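PDB 4ICI: putative flavoprotein from Bacteroides eggerthii, which binds flavin mononucleotide in a flavodoxin-like fold and so probably serves in electron transfer or a related redox reaction. Local coordinates for residues A[22-27]-A[54-59]; A[28-33]-A[121-126]; A[89-94]-A[107-112]; A[99-104]-A[135-140]. All coordinates share one frame; numbering follows the deposited sequence.

Interaction 1 of 4, residues A[22-27]-A[54-59]. With FMN (flavin mononucleotide), chain B; EDO (1,2-ethanediol), chain E.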
# COMPACT_ATOMS: atom_id res chain seq x y z
N SER A 22 1.39 -5.23 -5.56
CA SER A 22 0.87 -5.10 -6.91
C SER A 22 0.62 -6.49 -7.46
O SER A 22 1.52 -7.33 -7.49
CB SER A 22 1.87 -4.36 -7.77
OG SER A 22 1.36 -4.13 -9.08
N ALA A 23 -0.61 -6.73 -7.91
CA ALA A 23 -0.95 -8.02 -8.50
C ALA A 23 -0.74 -8.07 -10.00
O ALA A 23 -0.34 -9.13 -10.53
CB ALA A 23 -2.40 -8.40 -8.15
N THR A 24 -1.03 -6.97 -10.70
CA THR A 24 -0.82 -6.90 -12.15
C THR A 24 0.08 -5.76 -12.65
O THR A 24 0.04 -5.42 -13.85
CB THR A 24 -2.15 -6.88 -12.94
OG1 THR A 24 -3.04 -5.89 -12.43
CG2 THR A 24 -2.82 -8.28 -12.92
N GLY A 25 0.89 -5.19 -11.77
CA GLY A 25 1.92 -4.25 -12.18
C GLY A 25 1.58 -2.78 -12.10
O GLY A 25 2.48 -1.95 -12.14
N THR A 26 0.29 -2.44 -12.03
CA THR A 26 -0.13 -1.03 -12.10
C THR A 26 0.39 -0.24 -10.89
O THR A 26 0.95 0.84 -11.02
CB THR A 26 -1.66 -0.89 -12.18
OG1 THR A 26 -2.18 -1.79 -13.16
CG2 THR A 26 -2.08 0.54 -12.52
N THR A 27 0.21 -0.81 -9.71
CA THR A 27 0.69 -0.18 -8.49
C THR A 27 2.20 -0.20 -8.42
O THR A 27 2.80 0.74 -7.87
CB THR A 27 0.07 -0.85 -7.25
OG1 THR A 27 -1.35 -0.93 -7.46
CG2 THR A 27 0.33 -0.05 -5.98
N ALA A 54 -7.27 -16.08 -12.17
CA ALA A 54 -8.46 -16.64 -11.56
C ALA A 54 -8.66 -16.09 -10.14
O ALA A 54 -9.79 -15.78 -9.75
CB ALA A 54 -8.37 -18.17 -11.53
N ASP A 55 -7.58 -16.00 -9.38
CA ASP A 55 -7.64 -15.45 -8.04
C ASP A 55 -8.24 -14.05 -8.02
O ASP A 55 -8.87 -13.65 -7.04
CB ASP A 55 -6.26 -15.36 -7.40
CG ASP A 55 -5.66 -16.71 -7.01
OD1 ASP A 55 -6.37 -17.73 -6.91
OD2 ASP A 55 -4.45 -16.68 -6.71
N LEU A 56 -7.95 -13.28 -9.08
CA LEU A 56 -8.35 -11.88 -9.20
C LEU A 56 -9.73 -11.66 -9.85
O LEU A 56 -10.11 -10.52 -10.11
CB LEU A 56 -7.27 -11.13 -9.97
CG LEU A 56 -5.88 -11.15 -9.34
CD1 LEU A 56 -4.77 -10.62 -10.31
CD2 LEU A 56 -5.83 -10.44 -7.98
N ASP A 57 -10.48 -12.73 -10.04
CA ASP A 57 -11.77 -12.63 -10.71
C ASP A 57 -12.82 -12.15 -9.72
O ASP A 57 -13.39 -12.92 -8.95
CB ASP A 57 -12.17 -13.97 -11.34
CG ASP A 57 -13.45 -13.86 -12.19
OD1 ASP A 57 -14.06 -12.76 -12.20
OD2 ASP A 57 -13.83 -14.89 -12.82
N TRP A 58 -13.09 -10.84 -9.77
CA TRP A 58 -14.10 -10.24 -8.89
C TRP A 58 -15.54 -10.60 -9.23
O TRP A 58 -16.44 -10.29 -8.46
CB TRP A 58 -13.94 -8.70 -8.85
CG TRP A 58 -14.16 -8.06 -10.16
CD1 TRP A 58 -15.38 -7.89 -10.80
CD2 TRP A 58 -13.18 -7.51 -11.01
NE1 TRP A 58 -15.18 -7.27 -12.00
CE2 TRP A 58 -13.85 -7.02 -12.16
CE3 TRP A 58 -11.80 -7.36 -10.92
CZ2 TRP A 58 -13.17 -6.39 -13.21
CZ3 TRP A 58 -11.12 -6.75 -11.97
CH2 TRP A 58 -11.81 -6.26 -13.10
N ASN A 59 -15.74 -11.28 -10.36
CA ASN A 59 -17.08 -11.77 -10.74
C ASN A 59 -17.37 -13.17 -10.20
O ASN A 59 -18.48 -13.70 -10.34
CB ASN A 59 -17.24 -11.73 -12.27
CG ASN A 59 -17.47 -10.33 -12.80
OD1 ASN A 59 -18.26 -9.57 -12.24
ND2 ASN A 59 -16.74 -9.98 -13.87
N1 FMN B . -11.05 -0.71 -8.92
C2 FMN B . -11.86 0.26 -8.39
O2 FMN B . -11.86 1.38 -8.89
N3 FMN B . -12.67 -0.04 -7.29
C4 FMN B . -12.73 -1.30 -6.73
O4 FMN B . -13.44 -1.44 -5.72
C4A FMN B . -11.93 -2.31 -7.31
N5 FMN B . -11.97 -3.62 -6.80
C5A FMN B . -11.12 -4.57 -7.39
C6 FMN B . -11.11 -5.88 -6.88
C7 FMN B . -10.29 -6.83 -7.42
C7M FMN B . -10.25 -8.21 -6.84
C8 FMN B . -9.44 -6.52 -8.47
C8M FMN B . -8.54 -7.58 -9.07
C9 FMN B . -9.45 -5.23 -8.98
C9A FMN B . -10.27 -4.23 -8.44
N10 FMN B . -10.28 -2.92 -8.94
C10 FMN B . -11.09 -1.97 -8.38
C1' FMN B . -9.33 -2.54 -10.05
C2' FMN B . -7.92 -2.31 -9.45
O2' FMN B . -7.90 -1.45 -8.34
C3' FMN B . -6.96 -1.66 -10.47
O3' FMN B . -7.04 -2.36 -11.75
C4' FMN B . -5.49 -1.53 -9.96
O4' FMN B . -4.87 -0.57 -10.77
C5' FMN B . -4.74 -2.90 -10.14
O5' FMN B . -3.44 -2.67 -9.64
P FMN B . -2.25 -3.73 -9.80
O1P FMN B . -2.02 -3.84 -11.32
O2P FMN B . -1.12 -3.28 -9.01
O3P FMN B . -2.68 -5.09 -9.24
C1 EDO E . 5.64 -8.09 -5.44
O1 EDO E . 4.96 -9.31 -5.80
C2 EDO E . 4.70 -6.88 -5.24
O2 EDO E . 3.43 -7.21 -4.75
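L56 lays its CD1 methyl against A23 CB at 3.9 Å and also reaches T24 CG2, a small apolar bridge beside the phosphate-binding loop of a flavodoxin-like fold. The tight part is the FMN phosphate, which the loop 22-27 wraps. The backbone N of A23 and of T24 both give to O3P, T24 at 2.9 Å. O1P takes T26 N together with the hydroxyls of T24 and T26, and O2P takes the hydroxyls of S22 and T27 along with T27 N. Serine and threonine suit these places, their short hydroxyls closing on an anion that the first turn of helix 26-38 already meets with N-H groups. G25, at the N-cap, has a positive phi (96°) that glycine tolerates easily.

The solvent side, with T24 and W58 exposed, is looser. Contact between the segments buries just 95 Å², and the T24 and L56 side chains run antiparallel past one another, meeting through CG2 and CD1. L56 O lies 3.5 Å from the C8M methyl of the flavin. A D55-R64 salt bridge ties the loop down. W58 approaches the dimethylbenzene end obliquely, C8M in its ring plane at the edge and CE3 3.5 Å from FMN C8.

Interaction 2 of 4, residues A[28-33]-A[121-126]. With FMN (flavin mononucleotide), chain B.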
# COMPACT_ATOMS: atom_id res chain seq x y z
N ALA A 28 2.84 -1.23 -8.96
CA ALA A 28 4.30 -1.25 -9.00
C ALA A 28 4.83 -0.04 -9.79
O ALA A 28 5.84 0.57 -9.42
CB ALA A 28 4.80 -2.56 -9.62
N ARG A 29 4.17 0.28 -10.90
CA ARG A 29 4.61 1.41 -11.71
C ARG A 29 4.43 2.72 -10.96
O ARG A 29 5.32 3.59 -11.00
CB ARG A 29 3.89 1.41 -13.06
CG ARG A 29 4.36 0.28 -13.98
CD ARG A 29 3.84 0.36 -15.44
NE ARG A 29 2.39 0.54 -15.58
CZ ARG A 29 1.47 -0.43 -15.59
NH1 ARG A 29 1.81 -1.71 -15.46
NH2 ARG A 29 0.18 -0.10 -15.74
N ALA A 30 3.31 2.87 -10.25
CA ALA A 30 3.09 4.04 -9.41
C ALA A 30 4.17 4.13 -8.32
O ALA A 30 4.74 5.20 -8.06
CB ALA A 30 1.69 4.00 -8.79
N ALA A 31 4.44 3.01 -7.68
CA ALA A 31 5.45 2.95 -6.64
C ALA A 31 6.84 3.38 -7.16
O ALA A 31 7.60 4.05 -6.47
CB ALA A 31 5.50 1.54 -6.03
N GLU A 32 7.17 2.90 -8.35
CA GLU A 32 8.47 3.22 -8.96
C GLU A 32 8.61 4.72 -9.21
O GLU A 32 9.68 5.30 -8.92
CB GLU A 32 8.63 2.44 -10.24
CG GLU A 32 10.00 2.55 -10.89
CD GLU A 32 10.15 1.71 -12.13
OE1 GLU A 32 9.31 0.80 -12.32
OE2 GLU A 32 11.12 1.91 -12.90
N LYS A 33 7.54 5.34 -9.70
CA LYS A 33 7.55 6.79 -9.91
C LYS A 33 7.70 7.53 -8.57
O LYS A 33 8.47 8.49 -8.45
CB LYS A 33 6.27 7.26 -10.60
CG LYS A 33 6.08 6.80 -12.03
CD LYS A 33 4.84 7.45 -12.67
CE LYS A 33 4.82 7.29 -14.19
NZ LYS A 33 3.82 8.20 -14.88
N VAL A 121 1.98 6.57 5.09
CA VAL A 121 1.22 7.28 4.06
C VAL A 121 0.74 6.27 3.00
O VAL A 121 1.56 5.63 2.37
CB VAL A 121 2.05 8.38 3.37
CG1 VAL A 121 1.11 9.26 2.51
CG2 VAL A 121 2.89 9.20 4.37
N PRO A 122 -0.58 6.10 2.85
CA PRO A 122 -1.04 5.16 1.82
C PRO A 122 -0.99 5.79 0.43
O PRO A 122 -1.07 7.00 0.28
CB PRO A 122 -2.49 4.87 2.23
CG PRO A 122 -2.95 6.17 2.87
CD PRO A 122 -1.71 6.76 3.52
N PHE A 123 -0.93 4.94 -0.58
CA PHE A 123 -1.18 5.34 -1.95
C PHE A 123 -1.79 4.18 -2.69
O PHE A 123 -1.71 3.04 -2.24
CB PHE A 123 0.09 5.88 -2.64
CG PHE A 123 1.17 4.85 -2.90
CD1 PHE A 123 2.08 4.52 -1.92
CD2 PHE A 123 1.32 4.29 -4.16
CE1 PHE A 123 3.11 3.60 -2.17
CE2 PHE A 123 2.34 3.41 -4.42
CZ PHE A 123 3.24 3.07 -3.42
N ALA A 124 -2.40 4.45 -3.84
CA ALA A 124 -3.14 3.39 -4.52
C ALA A 124 -3.27 3.62 -5.99
O ALA A 124 -3.05 4.74 -6.48
CB ALA A 124 -4.56 3.24 -3.88
N THR A 125 -3.60 2.54 -6.69
CA THR A 125 -4.16 2.62 -8.03
C THR A 125 -5.51 1.93 -8.04
O THR A 125 -5.83 1.15 -7.14
CB THR A 125 -3.22 2.02 -9.12
OG1 THR A 125 -3.13 0.61 -9.00
CG2 THR A 125 -1.82 2.66 -9.09
N SER A 126 -6.35 2.26 -9.03
CA SER A 126 -7.72 1.74 -9.07
C SER A 126 -8.28 1.85 -10.47
O SER A 126 -7.69 2.53 -11.35
CB SER A 126 -8.64 2.51 -8.14
OG SER A 126 -8.98 3.78 -8.69
N1 FMN B . -11.05 -0.71 -8.92
C2 FMN B . -11.86 0.26 -8.39
O2 FMN B . -11.86 1.38 -8.89
N3 FMN B . -12.67 -0.04 -7.29
C4 FMN B . -12.73 -1.30 -6.73
O4 FMN B . -13.44 -1.44 -5.72
C4A FMN B . -11.93 -2.31 -7.31
N5 FMN B . -11.97 -3.62 -6.80
C5A FMN B . -11.12 -4.57 -7.39
C6 FMN B . -11.11 -5.88 -6.88
C7 FMN B . -10.29 -6.83 -7.42
C7M FMN B . -10.25 -8.21 -6.84
C8 FMN B . -9.44 -6.52 -8.47
C8M FMN B . -8.54 -7.58 -9.07
C9 FMN B . -9.45 -5.23 -8.98
C9A FMN B . -10.27 -4.23 -8.44
N10 FMN B . -10.28 -2.92 -8.94
C10 FMN B . -11.09 -1.97 -8.38
C1' FMN B . -9.33 -2.54 -10.05
C2' FMN B . -7.92 -2.31 -9.45
O2' FMN B . -7.90 -1.45 -8.34
C3' FMN B . -6.96 -1.66 -10.47
O3' FMN B . -7.04 -2.36 -11.75
C4' FMN B . -5.49 -1.53 -9.96
O4' FMN B . -4.87 -0.57 -10.77
C5' FMN B . -4.74 -2.90 -10.14
O5' FMN B . -3.44 -2.67 -9.64
P FMN B . -2.25 -3.73 -9.80
O1P FMN B . -2.02 -3.84 -11.32
O2P FMN B . -1.12 -3.28 -9.01
O3P FMN B . -2.68 -5.09 -9.24
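A31 sets its CB 3.8 Å from CZ of F123, at the edge of the ring and near its plane, where helix 26-38 packs over the parallel sheet of this flavodoxin-like α/β fold. One residue earlier, A30 CB meets the CG2 methyl of T125, also at 3.8 Å. Two alanines suit the inner face of the helix: with no side chain beyond CB they let the backbone come down on the strand, the axes of the two segments passing 8.6 Å apart. The larger F123 projects up from the strand to meet them; its CG stands between the backbone N and the carbonyl carbon (chi1 69°), which directs CE2 and CZ at the helix.

A second shell fixes these groups. V18 of strand 16-20, two strands away, touches both A31 and F123, while F92 packs against F123 from strand 90-96. Backbone bonds to I93 and Y95 hold F123 within the sheet. T125 suits the strand's C-terminal end because its two branches do different work: the methyl packs on the alanine face of the helix, and the hydroxyl, hydrogen-bonded to T27 OG1, turns to the cofactor. There T125 OG1 lies 2.7 Å from O4' of the FMN ribityl chain, in a hydrogen bond that either hydroxyl could donate.

Interaction 3 of 4, residues A[89-94]-A[107-112]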
# COMPACT_ATOMS: atom_id res chain seq x y z
N ASP A 89 12.18 6.47 8.44
CA ASP A 89 11.38 7.50 9.09
C ASP A 89 9.98 7.60 8.50
O ASP A 89 9.03 7.94 9.20
CB ASP A 89 12.04 8.87 8.94
CG ASP A 89 13.43 8.92 9.51
OD1 ASP A 89 13.53 8.72 10.73
OD2 ASP A 89 14.42 9.10 8.73
N VAL A 90 9.85 7.34 7.20
CA VAL A 90 8.59 7.48 6.47
C VAL A 90 8.40 6.18 5.69
O VAL A 90 9.35 5.71 5.02
CB VAL A 90 8.66 8.65 5.49
CG1 VAL A 90 7.41 8.75 4.65
CG2 VAL A 90 8.98 9.98 6.23
N VAL A 91 7.20 5.62 5.76
CA VAL A 91 6.86 4.42 5.00
C VAL A 91 5.58 4.70 4.22
O VAL A 91 4.49 4.95 4.79
CB VAL A 91 6.70 3.19 5.91
CG1 VAL A 91 6.26 1.95 5.09
CG2 VAL A 91 7.98 2.89 6.69
N PHE A 92 5.70 4.77 2.89
CA PHE A 92 4.54 4.79 2.01
C PHE A 92 4.09 3.35 1.83
O PHE A 92 4.95 2.45 1.76
CB PHE A 92 4.90 5.40 0.65
CG PHE A 92 5.22 6.87 0.69
CD1 PHE A 92 6.52 7.33 0.92
CD2 PHE A 92 4.21 7.79 0.50
CE1 PHE A 92 6.80 8.68 0.95
CE2 PHE A 92 4.48 9.16 0.55
CZ PHE A 92 5.79 9.59 0.76
N ILE A 93 2.78 3.13 1.81
CA ILE A 93 2.21 1.81 1.65
C ILE A 93 1.22 1.83 0.49
O ILE A 93 0.16 2.48 0.58
CB ILE A 93 1.47 1.33 2.90
CG1 ILE A 93 2.39 1.36 4.12
CG2 ILE A 93 0.92 -0.07 2.68
CD1 ILE A 93 1.72 0.96 5.46
N GLY A 94 1.57 1.18 -0.62
CA GLY A 94 0.78 1.21 -1.81
C GLY A 94 0.08 -0.09 -2.13
O GLY A 94 0.56 -1.20 -1.81
N ASN A 107 -2.70 -5.60 5.46
CA ASN A 107 -2.81 -5.87 6.89
C ASN A 107 -1.67 -6.81 7.36
O ASN A 107 -1.08 -6.61 8.42
CB ASN A 107 -4.17 -6.47 7.25
CG ASN A 107 -5.33 -5.60 6.82
OD1 ASN A 107 -5.80 -5.67 5.67
ND2 ASN A 107 -5.82 -4.76 7.73
N THR A 108 -1.37 -7.84 6.57
CA THR A 108 -0.24 -8.72 6.93
C THR A 108 1.06 -7.91 7.05
O THR A 108 1.81 -8.07 8.03
CB THR A 108 -0.02 -9.84 5.92
OG1 THR A 108 -1.29 -10.44 5.64
CG2 THR A 108 1.01 -10.85 6.42
N PHE A 109 1.28 -7.00 6.11
CA PHE A 109 2.46 -6.16 6.14
C PHE A 109 2.52 -5.28 7.40
O PHE A 109 3.54 -5.27 8.13
CB PHE A 109 2.53 -5.25 4.90
CG PHE A 109 3.60 -4.22 5.00
CD1 PHE A 109 4.94 -4.57 4.91
CD2 PHE A 109 3.28 -2.86 5.20
CE1 PHE A 109 5.94 -3.62 5.04
CE2 PHE A 109 4.28 -1.93 5.34
CZ PHE A 109 5.59 -2.31 5.26
N ILE A 110 1.43 -4.56 7.67
CA ILE A 110 1.40 -3.62 8.79
C ILE A 110 1.60 -4.38 10.11
O ILE A 110 2.32 -3.91 10.99
CB ILE A 110 0.10 -2.81 8.80
CG1 ILE A 110 0.09 -1.83 7.63
CG2 ILE A 110 -0.11 -2.06 10.14
CD1 ILE A 110 -1.28 -1.26 7.33
N GLU A 111 0.95 -5.53 10.24
CA GLU A 111 1.01 -6.27 11.50
C GLU A 111 2.34 -6.99 11.73
O GLU A 111 2.68 -7.37 12.88
CB GLU A 111 -0.19 -7.22 11.59
CG GLU A 111 -1.48 -6.48 11.71
CD GLU A 111 -2.72 -7.34 11.67
OE1 GLU A 111 -2.59 -8.60 11.70
OE2 GLU A 111 -3.82 -6.73 11.61
N GLY A 112 3.11 -7.16 10.68
CA GLY A 112 4.38 -7.87 10.76
C GLY A 112 5.62 -6.99 10.82
O GLY A 112 6.73 -7.50 10.94
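I93 sends its CD1 methyl into the angle between F109 and I110, joining the first strand and the helix of a right-handed β-α-β crossover: strand 90-96, helix 104-112 and strand 119-125 of the flavodoxin-like sheet. The two segments run nearly antiparallel, at 157°, as expected when a helix returns across its own strand.

The conformation of I93 explains its reach. CG1 lies beside the backbone N, anti to the carbonyl carbon (chi1 -56°), and the chain then extends fully, so CD1 stands well clear of the strand. It meets F109 CE2 at 3.9 Å, in the plane of the ring and at its edge, the two side chains crossing at a slant. The same methyl lies 3.9 Å from CG1 of I110, whose side chain passes that of I93 at about a right angle.

F109 leaves the helix with CG anti to its N (chi1 171°), a rotamer that throws the ring toward the sheet. Its far corner CZ reaches V91 CG1 more loosely, at 4.3 Å, and the ring also touches A19 of strand 16-20 and meets H113 nearby. Phenylalanine suits this site because a long, flat group can span the gap between helix and sheet, whose segment axes approach to 10.7 Å. Branched V91 and I93 suit a strand and present methyls to it. The CB of I110 leaves along the flank of the helix, but CG1 is turned to the strand, and CD1 follows to 4.2 Å from I93 CD1.

Interaction 4 of 4, residues A[99-104]-A[135-140]. With FMN (flavin mononucleotide), chain B.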
# COMPACT_ATOMS: atom_id res chain seq x y z
N TRP A 99 -12.46 -3.89 -3.91
CA TRP A 99 -13.73 -3.69 -3.24
C TRP A 99 -13.68 -2.49 -2.26
O TRP A 99 -14.17 -2.55 -1.13
CB TRP A 99 -14.14 -4.98 -2.53
CG TRP A 99 -14.36 -6.12 -3.48
CD1 TRP A 99 -13.46 -7.10 -3.85
CD2 TRP A 99 -15.55 -6.36 -4.25
NE1 TRP A 99 -14.04 -7.93 -4.78
CE2 TRP A 99 -15.31 -7.50 -5.04
CE3 TRP A 99 -16.79 -5.73 -4.34
CZ2 TRP A 99 -16.27 -8.03 -5.91
CZ3 TRP A 99 -17.75 -6.25 -5.21
CH2 TRP A 99 -17.48 -7.39 -5.99
N ASP A 100 -13.10 -1.39 -2.73
CA ASP A 100 -12.98 -0.13 -1.99
C ASP A 100 -12.13 -0.23 -0.72
O ASP A 100 -12.24 0.63 0.17
CB ASP A 100 -14.38 0.44 -1.66
CG ASP A 100 -14.45 1.97 -1.71
OD1 ASP A 100 -13.47 2.65 -2.15
OD2 ASP A 100 -15.51 2.46 -1.25
N LEU A 101 -11.27 -1.25 -0.66
CA LEU A 101 -10.42 -1.50 0.48
C LEU A 101 -8.98 -1.79 0.06
O LEU A 101 -8.71 -2.08 -1.10
CB LEU A 101 -10.93 -2.72 1.28
CG LEU A 101 -12.29 -2.58 1.96
CD1 LEU A 101 -12.79 -3.99 2.37
CD2 LEU A 101 -12.22 -1.61 3.15
N ALA A 102 -8.08 -1.74 1.02
CA ALA A 102 -6.75 -2.33 0.83
C ALA A 102 -6.86 -3.85 0.81
O ALA A 102 -7.56 -4.45 1.63
CB ALA A 102 -5.81 -1.93 1.95
N PRO A 103 -6.14 -4.51 -0.12
CA PRO A 103 -6.00 -5.96 -0.03
C PRO A 103 -5.50 -6.40 1.34
O PRO A 103 -4.71 -5.69 1.97
CB PRO A 103 -4.99 -6.28 -1.14
CG PRO A 103 -5.13 -5.14 -2.12
CD PRO A 103 -5.40 -3.95 -1.25
N ARG A 104 -5.96 -7.57 1.79
CA ARG A 104 -5.61 -8.02 3.13
C ARG A 104 -4.12 -8.25 3.36
O ARG A 104 -3.67 -8.20 4.50
CB ARG A 104 -6.41 -9.26 3.51
CG ARG A 104 -7.93 -9.18 3.36
CD ARG A 104 -8.57 -8.04 4.03
NE ARG A 104 -10.03 -8.14 3.98
CZ ARG A 104 -10.85 -7.18 4.41
NH1 ARG A 104 -10.35 -6.06 4.92
NH2 ARG A 104 -12.16 -7.39 4.41
N ALA A 135 -8.26 4.14 2.86
CA ALA A 135 -7.41 4.84 3.81
C ALA A 135 -8.09 5.05 5.16
O ALA A 135 -7.47 4.90 6.21
CB ALA A 135 -6.95 6.16 3.21
N THR A 136 -9.37 5.37 5.12
CA THR A 136 -10.16 5.52 6.36
C THR A 136 -10.19 4.22 7.15
O THR A 136 -9.98 4.21 8.35
CB THR A 136 -11.57 6.01 6.04
OG1 THR A 136 -11.47 7.35 5.54
CG2 THR A 136 -12.51 5.98 7.25
N VAL A 137 -10.47 3.12 6.45
CA VAL A 137 -10.53 1.81 7.13
C VAL A 137 -9.15 1.44 7.72
O VAL A 137 -9.06 0.98 8.86
CB VAL A 137 -11.12 0.73 6.22
CG1 VAL A 137 -11.08 -0.65 6.90
CG2 VAL A 137 -12.55 1.09 5.82
N LEU A 138 -8.07 1.67 6.98
CA LEU A 138 -6.75 1.40 7.52
C LEU A 138 -6.45 2.26 8.76
O LEU A 138 -5.91 1.72 9.74
CB LEU A 138 -5.68 1.59 6.46
CG LEU A 138 -5.50 0.52 5.38
CD1 LEU A 138 -4.49 1.04 4.31
CD2 LEU A 138 -5.03 -0.81 5.96
N LYS A 139 -6.79 3.54 8.71
CA LYS A 139 -6.52 4.45 9.84
C LYS A 139 -7.30 4.00 11.08
O LYS A 139 -6.76 4.00 12.18
CB LYS A 139 -6.83 5.90 9.44
CG LYS A 139 -6.53 6.91 10.52
CD LYS A 139 -6.64 8.36 9.99
CE LYS A 139 -6.35 9.36 11.09
NZ LYS A 139 -6.37 10.78 10.56
N LYS A 140 -8.55 3.57 10.88
CA LYS A 140 -9.37 3.09 11.98
C LYS A 140 -8.89 1.75 12.53
O LYS A 140 -9.03 1.46 13.71
CB LYS A 140 -10.84 3.02 11.59
CG LYS A 140 -11.50 4.38 11.37
CD LYS A 140 -12.94 4.23 10.89
CE LYS A 140 -13.66 5.55 10.76
NZ LYS A 140 -13.84 6.19 12.11
N1 FMN B . -11.05 -0.71 -8.92
C2 FMN B . -11.86 0.26 -8.39
O2 FMN B . -11.86 1.38 -8.89
N3 FMN B . -12.67 -0.04 -7.29
C4 FMN B . -12.73 -1.30 -6.73
O4 FMN B . -13.44 -1.44 -5.72
C4A FMN B . -11.93 -2.31 -7.31
N5 FMN B . -11.97 -3.62 -6.80
C5A FMN B . -11.12 -4.57 -7.39
C6 FMN B . -11.11 -5.88 -6.88
C7 FMN B . -10.29 -6.83 -7.42
C7M FMN B . -10.25 -8.21 -6.84
C8 FMN B . -9.44 -6.52 -8.47
C8M FMN B . -8.54 -7.58 -9.07
C9 FMN B . -9.45 -5.23 -8.98
C9A FMN B . -10.27 -4.23 -8.44
N10 FMN B . -10.28 -2.92 -8.94
C10 FMN B . -11.09 -1.97 -8.38
C1' FMN B . -9.33 -2.54 -10.05
C2' FMN B . -7.92 -2.31 -9.45
O2' FMN B . -7.90 -1.45 -8.34
C3' FMN B . -6.96 -1.66 -10.47
O3' FMN B . -7.04 -2.36 -11.75
C4' FMN B . -5.49 -1.53 -9.96
O4' FMN B . -4.87 -0.57 -10.77
C5' FMN B . -4.74 -2.90 -10.14
O5' FMN B . -3.44 -2.67 -9.64
P FMN B . -2.25 -3.73 -9.80
O1P FMN B . -2.02 -3.84 -11.32
O2P FMN B . -1.12 -3.28 -9.01
O3P FMN B . -2.68 -5.09 -9.24
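L101 and V137 meet through methyl groups, L101 CD2 lying 3.8 Å from V137 CG2 and 4.0 Å from V137 CG1, where the flavin-binding loop after strand 90-96 rests on helix 132-141. A second apolar pair follows at A102, whose CB touches L138 CD1 at 4.0 Å. L101 points CG away from its carbonyl carbon (chi1 -66°), and the extended arm beyond delivers CD2 to the valine. Small A102 suits the deeper position, where Y95 also packs against it and against L138; the larger L101, at the partly exposed margin, also touches M69.

Polar contacts belong to the other end of the loop. W99 N donates to FMN N5 at 2.9 Å, with an N-H...N angle of 160°, and D100 N donates to O4 at 3.0 Å. Both residues have positive phi, a bend that turns successive N-H groups to the isoalloxazine edge. The carbonyl of D100 is in turn held by N133 ND2, while the W99 indole lies obliquely near flavin C6.

Dispersion contacts thus seat the loop on the helix, while backbone donors read the flavin edge. An N-H pointing at N5 suits the oxidised flavin, whose N5 is an acceptor, and would probably disfavour forms protonated there unless the loop rearranged.

From the N terminus, strand 16-20 leads into the phosphate loop, and interaction 1 closes a loop back to it from residues 54-59 after strand 41-44. Helix 26-38 follows at once, and interaction 2 carries it to strand 119-125 across 87 intervening residues; interactions 1 and 2 therefore cross. Interaction 3 is a short loop nested inside interaction 2, tying strand 90-96 to helix 104-112, and its strand pairs directly with 119-125. Interaction 4 crosses both 2 and 3, reaching from the loop at 99-104 to helix 132-141, where L138 also touches I110 of interaction 3. Interactions 1, 2 and 4 all touch FMN, while interaction 3 stands apart from it, the I93 side chain being about 12 Å away.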